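Local atomic coordinates of putative enoyl-CoA hydratase/isomerase (Mycobacterium abscessus, PDB entry 3RSI), a protein that probably acts as a hydro-lyase of the enoyl-CoA hydratase/isomerase (crotonase) family in lipid metabolism. Residues R9-E14 with V20-N25; V212-E217 with T238-T243; P104-V109 with D202-N207; V152-Q157 with F181-H186. One frame throughout, in Å; residues are numbered along the deposited sequence.

Interaction 1: R9-E14 with V20-N25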
loop_
_atom_site.group_PDB
_atom_site.type_symbol
_atom_site.label_atom_id
_atom_site.label_comp_id
_atom_site.label_asym_id
_atom_site.label_seq_id
_atom_site.Cartn_x
_atom_site.Cartn_y
_atom_site.Cartn_z
ATOM N N ARG B 9 21.717 -30.939 -6.814
ATOM C CA ARG B 9 20.525 -30.803 -5.940
ATOM C C ARG B 9 19.592 -29.698 -6.458
ATOM O O ARG B 9 20.059 -28.739 -7.050
ATOM C CB ARG B 9 20.944 -30.499 -4.496
ATOM C CG ARG B 9 20.157 -31.268 -3.451
ATOM C CD ARG B 9 20.724 -31.070 -2.041
ATOM N NE ARG B 9 20.196 -29.845 -1.461
ATOM C CZ ARG B 9 19.363 -29.759 -0.417
ATOM N NH1 ARG B 9 18.951 -28.563 -0.030
ATOM N NH2 ARG B 9 18.945 -30.839 0.248
ATOM N N GLU B 10 18.281 -29.839 -6.252
ATOM C CA GLU B 10 17.321 -28.880 -6.823
ATOM C C GLU B 10 17.279 -27.563 -6.058
ATOM O O GLU B 10 16.909 -26.514 -6.614
ATOM C CB GLU B 10 15.925 -29.492 -6.935
ATOM C CG GLU B 10 15.853 -30.604 -7.963
ATOM C CD GLU B 10 14.525 -31.292 -7.956
ATOM O OE1 GLU B 10 13.520 -30.610 -8.203
ATOM O OE2 GLU B 10 14.479 -32.506 -7.690
ATOM N N LEU B 11 17.655 -27.619 -4.780
ATOM C CA LEU B 11 17.925 -26.402 -4.025
ATOM C C LEU B 11 19.337 -26.460 -3.455
ATOM O O LEU B 11 19.624 -27.279 -2.561
ATOM C CB LEU B 11 16.892 -26.217 -2.926
ATOM C CG LEU B 11 16.905 -24.905 -2.147
ATOM C CD1 LEU B 11 16.343 -23.775 -3.007
ATOM C CD2 LEU B 11 16.093 -25.044 -0.837
ATOM N N LEU B 12 20.222 -25.617 -3.985
ATOM C CA LEU B 12 21.571 -25.494 -3.455
ATOM C C LEU B 12 21.568 -24.660 -2.173
ATOM O O LEU B 12 20.905 -23.632 -2.089
ATOM C CB LEU B 12 22.522 -24.879 -4.471
ATOM C CG LEU B 12 22.638 -25.602 -5.813
ATOM C CD1 LEU B 12 23.509 -24.789 -6.773
ATOM C CD2 LEU B 12 23.186 -27.008 -5.619
ATOM N N VAL B 13 22.295 -25.133 -1.172
ATOM C CA VAL B 13 22.385 -24.448 0.104
ATOM C C VAL B 13 23.868 -24.209 0.393
ATOM O O VAL B 13 24.654 -25.161 0.513
ATOM C CB VAL B 13 21.720 -25.251 1.233
ATOM C CG1 VAL B 13 21.917 -24.543 2.604
ATOM C CG2 VAL B 13 20.237 -25.468 0.929
ATOM N N GLU B 14 24.237 -22.932 0.467
ATOM C CA GLU B 14 25.607 -22.512 0.682
ATOM C C GLU B 14 25.685 -21.582 1.900
ATOM O O GLU B 14 24.949 -20.599 1.997
ATOM C CB GLU B 14 26.118 -21.799 -0.579
ATOM C CG GLU B 14 27.314 -20.853 -0.362
ATOM C CD GLU B 14 27.669 -20.017 -1.577
ATOM O OE1 GLU B 14 27.055 -20.217 -2.655
ATOM O OE2 GLU B 14 28.581 -19.158 -1.444
ATOM N N VAL B 20 23.259 -17.415 4.547
ATOM C CA VAL B 20 22.995 -18.626 3.761
ATOM C C VAL B 20 22.429 -18.156 2.433
ATOM O O VAL B 20 21.590 -17.249 2.410
ATOM C CB VAL B 20 21.992 -19.627 4.452
ATOM C CG1 VAL B 20 20.841 -18.899 5.085
ATOM C CG2 VAL B 20 21.437 -20.643 3.447
ATOM N N ILE B 21 22.905 -18.765 1.345
ATOM C CA ILE B 21 22.413 -18.514 0.007
ATOM C C ILE B 21 21.743 -19.779 -0.513
ATOM O O ILE B 21 22.358 -20.856 -0.546
ATOM C CB ILE B 21 23.550 -18.131 -0.963
ATOM C CG1 ILE B 21 24.307 -16.909 -0.441
ATOM C CG2 ILE B 21 22.988 -17.844 -2.367
ATOM C CD1 ILE B 21 25.685 -16.812 -1.022
ATOM N N LEU B 22 20.484 -19.619 -0.907
ATOM C CA LEU B 22 19.667 -20.678 -1.446
ATOM C C LEU B 22 19.543 -20.448 -2.940
ATOM O O LEU B 22 19.168 -19.350 -3.379
ATOM C CB LEU B 22 18.278 -20.635 -0.810
ATOM C CG LEU B 22 18.205 -20.786 0.711
ATOM C CD1 LEU B 22 16.754 -20.701 1.167
ATOM C CD2 LEU B 22 18.818 -22.110 1.119
ATOM N N THR B 23 19.847 -21.472 -3.726
ATOM C CA THR B 23 19.789 -21.334 -5.161
ATOM C C THR B 23 18.874 -22.391 -5.748
ATOM O O THR B 23 19.195 -23.575 -5.679
ATOM C CB THR B 23 21.173 -21.435 -5.805
ATOM O OG1 THR B 23 22.015 -20.423 -5.259
ATOM C CG2 THR B 23 21.071 -21.248 -7.325
ATOM N N MET B 24 17.748 -21.943 -6.310
ATOM C CA MET B 24 16.826 -22.812 -7.010
ATOM C C MET B 24 17.541 -23.283 -8.277
ATOM O O MET B 24 18.014 -22.464 -9.059
ATOM C CB MET B 24 15.548 -22.055 -7.351
ATOM C CG MET B 24 14.768 -21.616 -6.142
ATOM S SD MET B 24 13.389 -20.526 -6.507
ATOM C CE MET B 24 14.292 -18.970 -6.754
ATOM N N ASN B 25 17.652 -24.597 -8.437
ATOM C CA ASN B 25 18.562 -25.208 -9.415
ATOM C C ASN B 25 17.925 -26.315 -10.260
ATOM O O ASN B 25 18.126 -27.497 -10.006
ATOM C CB ASN B 25 19.763 -25.778 -8.665
ATOM C CG ASN B 25 20.828 -26.325 -9.595
ATOM O OD1 ASN B 25 21.039 -25.807 -10.694
ATOM N ND2 ASN B 25 21.486 -27.383 -9.168
#
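Leu-12 and Thr-23 face each other as a hydrogen-bonded pair of the antiparallel beta hairpin formed by strands 11-16 and 19-24, which opens the crotonase-like chain. Their backbones exchange two bonds, Leu-12 N to Thr-23 O at 2.8 Å and Thr-23 N to Leu-12 O at 2.9 Å. Glu-14 and Ile-21 repeat the pattern two residues on, and there Ile-21 N meets Glu-14 O at 2.8 Å. Past the last paired residues, Asn-25 N still reaches Glu-10 O.

Side-chain packing separates by face. Leu-11, Val-13, Leu-22 and Met-24 share one side of the sheet, where helix 35-50 packs on Leu-22; there Val-13 and Leu-22 run side by side, pointing the same way, with Val-13 CG2 3.7 Å from Leu-22 CD2. On the other face, the extended chain of Glu-14 lies alongside Ile-21, whose CD1 rests 3.8 Å from OE2 of Glu-14. Arg-198 of a second subunit packs on Ile-21 and forms a weak, long ion pair with Glu-14.

Side-chain polar bonds gather at the open end of the hairpin. Arg-9 folds back so that NE and NH1 both grip Leu-11 O. With CG anti to its backbone N (chi1 -175°), Asn-25 brings its amide to the residue before Glu-10, and ND2 donates to Arg-9 O at 2.9 Å, the acceptor tilted 18° out of the amide plane.

Interaction 2: V212-E217 with T238-T243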
loop_
_atom_site.group_PDB
_atom_site.type_symbol
_atom_site.label_atom_id
_atom_site.label_comp_id
_atom_site.label_asym_id
_atom_site.label_seq_id
_atom_site.Cartn_x
_atom_site.Cartn_y
_atom_site.Cartn_z
ATOM N N VAL B 212 -10.869 -16.473 -13.048
ATOM C CA VAL B 212 -10.931 -15.006 -12.926
ATOM C C VAL B 212 -11.922 -14.524 -11.843
ATOM O O VAL B 212 -11.583 -13.680 -11.014
ATOM C CB VAL B 212 -11.211 -14.346 -14.316
ATOM C CG1 VAL B 212 -11.497 -12.842 -14.172
ATOM C CG2 VAL B 212 -10.019 -14.612 -15.269
ATOM N N ARG B 213 -13.147 -15.055 -11.845
ATOM C CA ARG B 213 -14.154 -14.719 -10.822
ATOM C C ARG B 213 -13.663 -15.068 -9.396
ATOM O O ARG B 213 -13.708 -14.240 -8.488
ATOM C CB ARG B 213 -15.451 -15.482 -11.139
ATOM C CG ARG B 213 -16.506 -15.517 -10.052
ATOM C CD ARG B 213 -17.753 -16.356 -10.453
ATOM N NE ARG B 213 -18.040 -16.204 -11.882
ATOM C CZ ARG B 213 -18.048 -17.184 -12.791
ATOM N NH1 ARG B 213 -18.300 -16.888 -14.067
ATOM N NH2 ARG B 213 -17.834 -18.454 -12.457
ATOM N N ASN B 214 -13.199 -16.298 -9.199
ATOM C CA ASN B 214 -12.756 -16.699 -7.862
ATOM C C ASN B 214 -11.505 -15.966 -7.424
ATOM O O ASN B 214 -11.345 -15.682 -6.235
ATOM C CB ASN B 214 -12.575 -18.219 -7.730
ATOM C CG ASN B 214 -13.908 -18.957 -7.691
ATOM O OD1 ASN B 214 -14.900 -18.459 -8.205
ATOM N ND2 ASN B 214 -13.928 -20.145 -7.090
ATOM N N ALA B 215 -10.623 -15.648 -8.367
ATOM C CA ALA B 215 -9.430 -14.859 -8.029
ATOM C C ALA B 215 -9.809 -13.448 -7.546
ATOM O O ALA B 215 -9.332 -12.984 -6.506
ATOM C CB ALA B 215 -8.458 -14.800 -9.213
ATOM N N LYS B 216 -10.669 -12.769 -8.286
ATOM C CA LYS B 216 -11.153 -11.461 -7.831
ATOM C C LYS B 216 -11.846 -11.555 -6.476
ATOM O O LYS B 216 -11.598 -10.745 -5.604
ATOM C CB LYS B 216 -12.091 -10.808 -8.845
ATOM C CG LYS B 216 -12.597 -9.410 -8.366
ATOM C CD LYS B 216 -13.463 -8.650 -9.419
ATOM C CE LYS B 216 -14.032 -7.388 -8.793
ATOM N NZ LYS B 216 -14.702 -6.466 -9.758
ATOM N N GLU B 217 -12.686 -12.555 -6.286
ATOM C CA GLU B 217 -13.418 -12.686 -5.041
ATOM C C GLU B 217 -12.478 -12.993 -3.889
ATOM O O GLU B 217 -12.676 -12.470 -2.783
ATOM C CB GLU B 217 -14.505 -13.764 -5.145
ATOM C CG GLU B 217 -15.326 -13.889 -3.863
ATOM C CD GLU B 217 -16.500 -14.809 -4.003
ATOM O OE1 GLU B 217 -16.736 -15.337 -5.106
ATOM O OE2 GLU B 217 -17.186 -15.008 -2.989
ATOM N N THR B 238 -10.104 -21.251 -3.870
ATOM C CA THR B 238 -9.107 -21.916 -4.707
ATOM C C THR B 238 -9.496 -23.366 -5.019
ATOM O O THR B 238 -9.304 -23.835 -6.135
ATOM C CB THR B 238 -7.729 -21.835 -4.043
ATOM O OG1 THR B 238 -7.316 -20.459 -4.015
ATOM C CG2 THR B 238 -6.679 -22.673 -4.784
ATOM N N ARG B 239 -10.053 -24.059 -4.031
ATOM C CA ARG B 239 -10.382 -25.484 -4.161
ATOM C C ARG B 239 -11.266 -25.795 -5.365
ATOM O O ARG B 239 -10.942 -26.702 -6.127
ATOM C CB ARG B 239 -11.038 -26.039 -2.881
ATOM C CG ARG B 239 -10.074 -26.363 -1.774
ATOM C CD ARG B 239 -10.781 -26.956 -0.541
ATOM N NE ARG B 239 -10.300 -26.317 0.689
ATOM C CZ ARG B 239 -11.012 -25.528 1.497
ATOM N NH1 ARG B 239 -12.302 -25.263 1.277
ATOM N NH2 ARG B 239 -10.422 -25.010 2.567
ATOM N N PRO B 240 -12.390 -25.056 -5.537
ATOM C CA PRO B 240 -13.254 -25.274 -6.700
ATOM C C PRO B 240 -12.517 -25.062 -8.024
ATOM O O PRO B 240 -12.784 -25.774 -8.981
ATOM C CB PRO B 240 -14.370 -24.233 -6.517
ATOM C CG PRO B 240 -14.419 -23.983 -5.091
ATOM C CD PRO B 240 -12.982 -24.071 -4.621
ATOM N N VAL B 241 -11.570 -24.132 -8.063
ATOM C CA VAL B 241 -10.798 -23.880 -9.282
ATOM C C VAL B 241 -9.909 -25.087 -9.593
ATOM O O VAL B 241 -9.928 -25.601 -10.710
ATOM C CB VAL B 241 -9.958 -22.588 -9.173
ATOM C CG1 VAL B 241 -9.056 -22.424 -10.373
ATOM C CG2 VAL B 241 -10.883 -21.368 -9.015
ATOM N N ILE B 242 -9.177 -25.559 -8.592
ATOM C CA ILE B 242 -8.326 -26.757 -8.746
ATOM C C ILE B 242 -9.072 -27.960 -9.307
ATOM O O ILE B 242 -8.567 -28.667 -10.177
ATOM C CB ILE B 242 -7.665 -27.168 -7.391
ATOM C CG1 ILE B 242 -6.741 -26.067 -6.885
ATOM C CG2 ILE B 242 -6.859 -28.464 -7.532
ATOM C CD1 ILE B 242 -5.808 -25.585 -7.921
ATOM N N THR B 243 -10.293 -28.171 -8.840
ATOM C CA THR B 243 -11.094 -29.326 -9.234
ATOM C C THR B 243 -11.993 -29.081 -10.460
ATOM O O THR B 243 -12.781 -29.956 -10.843
ATOM C CB THR B 243 -11.938 -29.817 -8.045
ATOM O OG1 THR B 243 -12.823 -28.776 -7.614
ATOM C CG2 THR B 243 -11.004 -30.232 -6.875
#
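Asn-214 meets Val-241 and Pro-240 where helix 209-222 packs against the last turns of helix 227-242. The contact is small, about 108 Å² counting both sides, and depends on one side chain of the first helix.

Van der Waals packing makes up the direct contact. The CG2 methyl of Val-241 lies against the base and the amide of Asn-214, 3.8 Å from CB and equally 3.8 Å from ND2 of that residue. The two side chains lie alongside, running opposite ways, each reaching toward the partner helix. Pro-240 comes in crosswise to the asparagine, its CB 4.2 Å from Asn-214 ND2, so this is a looser touch.

A hydrogen bond holds one end of the amide. With CG anti to its carbonyl carbon (chi1 -73°), Asn-214 sends ND2 to the main-chain oxygen of Leu-237, just before segment 238-243; a buried polar group is thereby tied to the neighbouring helix backbone. Near the end of that helix, Arg-239 O accepts from both Thr-243 N and Thr-243 OG1, the hydroxyl lying 3.2 Å from the oxygen.

Subunit packing continues the layer: Gly-143 of a second subunit lies on Val-241, and Met-151 of that subunit on Ala-215 and Thr-238. Successive helices joined in this way, and packed on another subunit, belong to the C-terminal helical region of the crotonase fold, which takes part in oligomer assembly.

Interaction 3: P104-V109 with D202-N207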
loop_
_atom_site.group_PDB
_atom_site.type_symbol
_atom_site.label_atom_id
_atom_site.label_comp_id
_atom_site.label_asym_id
_atom_site.label_seq_id
_atom_site.Cartn_x
_atom_site.Cartn_y
_atom_site.Cartn_z
ATOM N N PRO B 104 -14.371 -8.898 -13.728
ATOM C CA PRO B 104 -13.418 -7.783 -13.748
ATOM C C PRO B 104 -13.993 -6.521 -14.386
ATOM O O PRO B 104 -14.698 -6.588 -15.409
ATOM C CB PRO B 104 -12.264 -8.311 -14.601
ATOM C CG PRO B 104 -12.389 -9.801 -14.509
ATOM C CD PRO B 104 -13.849 -10.067 -14.458
ATOM N N LEU B 105 -13.666 -5.385 -13.777
ATOM C CA LEU B 105 -14.123 -4.053 -14.216
ATOM C C LEU B 105 -12.898 -3.179 -14.527
ATOM O O LEU B 105 -12.031 -2.961 -13.673
ATOM C CB LEU B 105 -14.970 -3.411 -13.113
ATOM C CG LEU B 105 -15.595 -2.048 -13.372
ATOM C CD1 LEU B 105 -16.375 -2.089 -14.667
ATOM C CD2 LEU B 105 -16.475 -1.658 -12.174
ATOM N N ILE B 106 -12.814 -2.742 -15.778
ATOM C CA ILE B 106 -11.699 -1.972 -16.284
ATOM C C ILE B 106 -12.130 -0.538 -16.505
ATOM O O ILE B 106 -13.029 -0.285 -17.300
ATOM C CB ILE B 106 -11.223 -2.530 -17.636
ATOM C CG1 ILE B 106 -10.890 -4.018 -17.490
ATOM C CG2 ILE B 106 -9.997 -1.752 -18.150
ATOM C CD1 ILE B 106 -10.674 -4.710 -18.821
ATOM N N ALA B 107 -11.488 0.397 -15.816
ATOM C CA ALA B 107 -11.776 1.803 -15.992
ATOM C C ALA B 107 -10.922 2.330 -17.126
ATOM O O ALA B 107 -9.700 2.206 -17.088
ATOM C CB ALA B 107 -11.499 2.586 -14.701
ATOM N N ALA B 108 -11.582 2.893 -18.140
ATOM C CA ALA B 108 -10.940 3.669 -19.180
ATOM C C ALA B 108 -11.171 5.134 -18.822
ATOM O O ALA B 108 -12.189 5.727 -19.184
ATOM C CB ALA B 108 -11.533 3.330 -20.536
ATOM N N VAL B 109 -10.247 5.711 -18.062
ATOM C CA VAL B 109 -10.441 7.079 -17.552
ATOM C C VAL B 109 -10.009 8.080 -18.613
ATOM O O VAL B 109 -8.833 8.420 -18.740
ATOM C CB VAL B 109 -9.729 7.315 -16.214
ATOM C CG1 VAL B 109 -10.168 8.659 -15.608
ATOM C CG2 VAL B 109 -10.031 6.155 -15.271
ATOM N N ASP B 202 -9.682 -8.002 -23.745
ATOM C CA ASP B 202 -9.465 -9.140 -24.637
ATOM C C ASP B 202 -8.585 -10.202 -23.974
ATOM O O ASP B 202 -8.844 -11.400 -24.128
ATOM C CB ASP B 202 -8.816 -8.711 -25.953
ATOM C CG ASP B 202 -9.770 -7.967 -26.873
ATOM O OD1 ASP B 202 -11.017 -8.163 -26.764
ATOM O OD2 ASP B 202 -9.251 -7.196 -27.726
ATOM N N ARG B 203 -7.562 -9.763 -23.241
ATOM C CA ARG B 203 -6.684 -10.680 -22.550
ATOM C C ARG B 203 -7.483 -11.397 -21.459
ATOM O O ARG B 203 -7.367 -12.605 -21.301
ATOM C CB ARG B 203 -5.462 -9.937 -21.970
ATOM C CG ARG B 203 -4.523 -10.801 -21.142
ATOM C CD ARG B 203 -3.848 -11.885 -21.966
ATOM N NE ARG B 203 -4.543 -13.174 -21.917
ATOM C CZ ARG B 203 -4.042 -14.303 -22.417
ATOM N NH1 ARG B 203 -4.714 -15.446 -22.293
ATOM N NH2 ARG B 203 -2.865 -14.301 -23.031
ATOM N N ILE B 204 -8.324 -10.655 -20.741
ATOM C CA ILE B 204 -9.103 -11.220 -19.632
ATOM C C ILE B 204 -10.125 -12.241 -20.118
ATOM O O ILE B 204 -10.269 -13.313 -19.512
ATOM C CB ILE B 204 -9.816 -10.130 -18.828
ATOM C CG1 ILE B 204 -8.789 -9.332 -18.037
ATOM C CG2 ILE B 204 -10.840 -10.752 -17.853
ATOM C CD1 ILE B 204 -9.375 -8.133 -17.321
ATOM N N VAL B 205 -10.805 -11.945 -21.227
ATOM C CA VAL B 205 -11.833 -12.882 -21.732
ATOM C C VAL B 205 -11.261 -14.203 -22.280
ATOM O O VAL B 205 -12.006 -15.163 -22.447
ATOM C CB VAL B 205 -12.804 -12.227 -22.740
ATOM C CG1 VAL B 205 -13.415 -10.943 -22.104
ATOM C CG2 VAL B 205 -12.129 -11.962 -24.056
ATOM N N ARG B 206 -9.953 -14.256 -22.526
ATOM C CA ARG B 206 -9.277 -15.503 -22.888
ATOM C C ARG B 206 -8.896 -16.370 -21.682
ATOM O O ARG B 206 -8.523 -17.547 -21.848
ATOM C CB ARG B 206 -8.008 -15.198 -23.694
ATOM C CG ARG B 206 -8.306 -14.634 -25.075
ATOM C CD ARG B 206 -7.022 -14.175 -25.750
ATOM N NE ARG B 206 -6.119 -15.298 -26.016
ATOM C CZ ARG B 206 -4.816 -15.179 -26.266
ATOM N NH1 ARG B 206 -4.232 -13.983 -26.283
ATOM N NH2 ARG B 206 -4.085 -16.257 -26.499
ATOM N N ASN B 207 -8.960 -15.785 -20.485
ATOM C CA ASN B 207 -8.625 -16.498 -19.248
ATOM C C ASN B 207 -9.807 -17.313 -18.732
ATOM O O ASN B 207 -10.956 -17.070 -19.120
ATOM C CB ASN B 207 -8.130 -15.504 -18.196
ATOM C CG ASN B 207 -6.901 -14.732 -18.663
ATOM O OD1 ASN B 207 -6.200 -15.152 -19.608
ATOM N ND2 ASN B 207 -6.630 -13.607 -18.009
#
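Ile-204 lays its two outer methyl groups over Pro-104 and Ile-106, joining helix 193-205 to strand 105-109. Its CG2 meets the proline ring at CG, 3.8 Å away, while CD1 passes 4.0 Å from CB of Pro-104. Proline and isoleucine overlap from opposing directions, and the two branches of the isoleucine touch neighbouring ring carbons, CG and CB. The CG1 branch stands anti to the carbonyl carbon (chi1 -71°) and carries CD1 onward to Ile-106. Here the approach is tip to tip, with CD1 of Ile-204 and CD1 of Ile-106 4.0 Å apart.

All three residues are buried, and the direct contact is wholly apolar. Farther up the same helix, Ala-197 and Ala-201 also touch Ile-106, extending the hydrophobic cover along the strand.

At the C-terminal side of segment 202-207 the polar groups turn to other partners. Arg-203 NH1 makes a weak bond to Asn-207 OD1, at 3.1 Å and an angle of 132°, and Asn-207 ND2 reaches the main-chain oxygens of Leu-168 and Thr-169 of a second subunit. Leu-105 to Ala-107 also pair in parallel with a strand of that subunit, so the sheet runs on across the interface.

A helix laid by small and branched apolar residues against a parallel sheet is the alpha/beta layering of the crotonase fold, whose sheet here continues into the second subunit.

Interaction 4: V152-Q157 with F181-H186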
loop_
_atom_site.group_PDB
_atom_site.type_symbol
_atom_site.label_atom_id
_atom_site.label_comp_id
_atom_site.label_asym_id
_atom_site.label_seq_id
_atom_site.Cartn_x
_atom_site.Cartn_y
_atom_site.Cartn_z
ATOM N N VAL B 152 -12.681 4.754 3.793
ATOM C CA VAL B 152 -12.292 3.354 4.064
ATOM C C VAL B 152 -11.178 2.882 3.109
ATOM O O VAL B 152 -10.142 2.371 3.555
ATOM C CB VAL B 152 -13.511 2.431 3.899
ATOM C CG1 VAL B 152 -13.117 0.944 3.911
ATOM C CG2 VAL B 152 -14.569 2.727 4.986
ATOM N N ARG B 153 -11.375 3.116 1.809
ATOM C CA ARG B 153 -10.641 2.402 0.763
ATOM C C ARG B 153 -9.360 3.044 0.267
ATOM O O ARG B 153 -8.418 2.333 -0.041
ATOM C CB ARG B 153 -11.525 2.167 -0.457
ATOM C CG ARG B 153 -12.637 1.198 -0.220
ATOM C CD ARG B 153 -13.743 1.427 -1.207
ATOM N NE ARG B 153 -14.789 0.432 -1.084
ATOM C CZ ARG B 153 -15.947 0.501 -1.718
ATOM N NH1 ARG B 153 -16.217 1.543 -2.486
ATOM N NH2 ARG B 153 -16.849 -0.463 -1.564
ATOM N N LEU B 154 -9.337 4.365 0.137
ATOM C CA LEU B 154 -8.295 5.019 -0.669
ATOM C C LEU B 154 -6.908 4.717 -0.130
ATOM O O LEU B 154 -6.012 4.326 -0.907
ATOM C CB LEU B 154 -8.506 6.523 -0.763
ATOM C CG LEU B 154 -7.618 7.256 -1.783
ATOM C CD1 LEU B 154 -7.770 6.610 -3.195
ATOM C CD2 LEU B 154 -7.955 8.768 -1.847
ATOM N N LYS B 155 -6.747 4.854 1.193
ATOM C CA LYS B 155 -5.479 4.547 1.863
ATOM C C LYS B 155 -5.101 3.087 1.751
ATOM O O LYS B 155 -3.953 2.755 1.981
ATOM C CB LYS B 155 -5.502 4.914 3.357
ATOM C CG LYS B 155 -6.554 4.119 4.154
ATOM C CD LYS B 155 -6.422 4.276 5.621
ATOM C CE LYS B 155 -7.309 3.273 6.351
ATOM N NZ LYS B 155 -8.790 3.520 6.161
ATOM N N ARG B 156 -6.057 2.206 1.449
ATOM C CA ARG B 156 -5.728 0.794 1.257
ATOM C C ARG B 156 -5.103 0.531 -0.103
ATOM O O ARG B 156 -4.467 -0.509 -0.309
ATOM C CB ARG B 156 -6.964 -0.087 1.397
ATOM C CG ARG B 156 -7.660 0.062 2.720
ATOM C CD ARG B 156 -8.873 -0.807 2.798
ATOM N NE ARG B 156 -9.608 -0.543 4.028
ATOM C CZ ARG B 156 -10.380 -1.421 4.660
ATOM N NH1 ARG B 156 -10.549 -2.670 4.196
ATOM N NH2 ARG B 156 -10.954 -1.050 5.783
ATOM N N GLN B 157 -5.356 1.435 -1.038
ATOM C CA GLN B 157 -5.049 1.216 -2.441
ATOM C C GLN B 157 -3.848 2.033 -2.950
ATOM O O GLN B 157 -3.207 1.635 -3.930
ATOM C CB GLN B 157 -6.292 1.513 -3.265
ATOM C CG GLN B 157 -7.463 0.600 -2.922
ATOM C CD GLN B 157 -8.575 0.623 -3.969
ATOM O OE1 GLN B 157 -8.437 1.237 -5.030
ATOM N NE2 GLN B 157 -9.681 -0.074 -3.673
ATOM N N PHE B 181 1.558 7.167 -7.751
ATOM C CA PHE B 181 1.049 6.654 -6.479
ATOM C C PHE B 181 0.185 5.389 -6.622
ATOM O O PHE B 181 -0.360 4.900 -5.639
ATOM C CB PHE B 181 0.298 7.767 -5.751
ATOM C CG PHE B 181 1.202 8.819 -5.192
ATOM C CD1 PHE B 181 1.862 8.599 -4.011
ATOM C CD2 PHE B 181 1.416 10.013 -5.870
ATOM C CE1 PHE B 181 2.724 9.571 -3.481
ATOM C CE2 PHE B 181 2.254 10.980 -5.357
ATOM C CZ PHE B 181 2.918 10.761 -4.168
ATOM N N GLY B 182 0.110 4.850 -7.840
ATOM C CA GLY B 182 -0.553 3.589 -8.115
ATOM C C GLY B 182 -2.055 3.609 -8.016
ATOM O O GLY B 182 -2.671 2.575 -7.857
ATOM N N LEU B 183 -2.666 4.791 -8.103
ATOM C CA LEU B 183 -4.110 4.869 -8.173
ATOM C C LEU B 183 -4.585 4.260 -9.500
ATOM O O LEU B 183 -5.660 3.665 -9.577
ATOM C CB LEU B 183 -4.555 6.340 -8.063
ATOM C CG LEU B 183 -6.053 6.585 -8.100
ATOM C CD1 LEU B 183 -6.775 5.906 -6.956
ATOM C CD2 LEU B 183 -6.333 8.090 -8.105
ATOM N N VAL B 184 -3.782 4.437 -10.549
ATOM C CA VAL B 184 -4.042 3.805 -11.846
ATOM C C VAL B 184 -2.839 2.958 -12.248
ATOM O O VAL B 184 -1.732 3.135 -11.713
ATOM C CB VAL B 184 -4.363 4.856 -12.934
ATOM C CG1 VAL B 184 -5.576 5.718 -12.507
ATOM C CG2 VAL B 184 -3.162 5.749 -13.223
ATOM N N GLY B 185 -3.051 2.059 -13.205
ATOM C CA GLY B 185 -2.024 1.124 -13.628
ATOM C C GLY B 185 -1.355 1.451 -14.947
ATOM O O GLY B 185 -0.348 0.834 -15.287
ATOM N N HIS B 186 -1.922 2.398 -15.698
ATOM C CA HIS B 186 -1.375 2.832 -16.976
ATOM C C HIS B 186 -1.679 4.330 -17.200
ATOM O O HIS B 186 -2.725 4.840 -16.754
ATOM C CB HIS B 186 -2.046 2.073 -18.130
ATOM C CG HIS B 186 -1.822 0.595 -18.103
ATOM N ND1 HIS B 186 -0.729 -0.000 -18.691
ATOM C CD2 HIS B 186 -2.535 -0.400 -17.521
ATOM C CE1 HIS B 186 -0.792 -1.304 -18.486
ATOM N NE2 HIS B 186 -1.874 -1.569 -17.774
HETATM O O HOH W 1 -4.424 1.177 -6.438
#
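Gly-182 O and Gln-157 O approach each other across the contact through a single water, which donates to both. The water lies 2.7 Å from Gly-182 O and 2.8 Å from Gln-157 O, whereas the two oxygens themselves are 4.1 Å apart. Two acceptors that could not bond directly are thus bridged between segment 152-157 and the turn that follows helix 175-180. Gly-182 has a positive phi of 71°, part of the bend that follows Phe-181, the first residue beyond that helix.

Leu-183, next along, supplies the apolar half of the contact. Its CG is anti to the backbone N (chi1 -179°), which turns the side chain toward Leu-154; chi2, at 61°, then places CD1, and there it meets CD1 of Leu-154 at 4.0 Å. The two leucine side chains stand nearly perpendicular and touch through these single methyl groups. Ala-163 and Met-166 of helix 160-169 also pack on Leu-154, and Phe-135 on Leu-183.

This turn belongs to the crotonase fold, in which it leads from helix 175-180 into strand 186-188 of a parallel sheet. Arg-127, in the central strand 126-130 of that sheet, binds both sides of the contact: its NH1 donates to Leu-183 O, and its NH2 to Gln-157 OE1.

Farther along, the carbonyl oxygen of Gly-185 receives Lys-162 NZ of a second subunit.

How the interactions relate
Interactions 2 and 3 are in direct touch although their centres lie about 17 Å apart: Val-212, at the start of segment 212-217, packs on Pro-104, Ile-204 and Asn-207, so consecutive helices 193-205 and 209-222 are joined there. Interaction 4 is nested along the chain inside the loop that interaction 3 closes; their nearest atoms are about 5 Å apart, and strands 105-109 and 186-188 are the outer strands, within this chain, of the same parallel sheet. Interaction 1, the N-terminal hairpin, stands apart, its centre about 39 Å from that of interaction 3, on the opposite side of the chain's centre. All four contacts reach the second subunit.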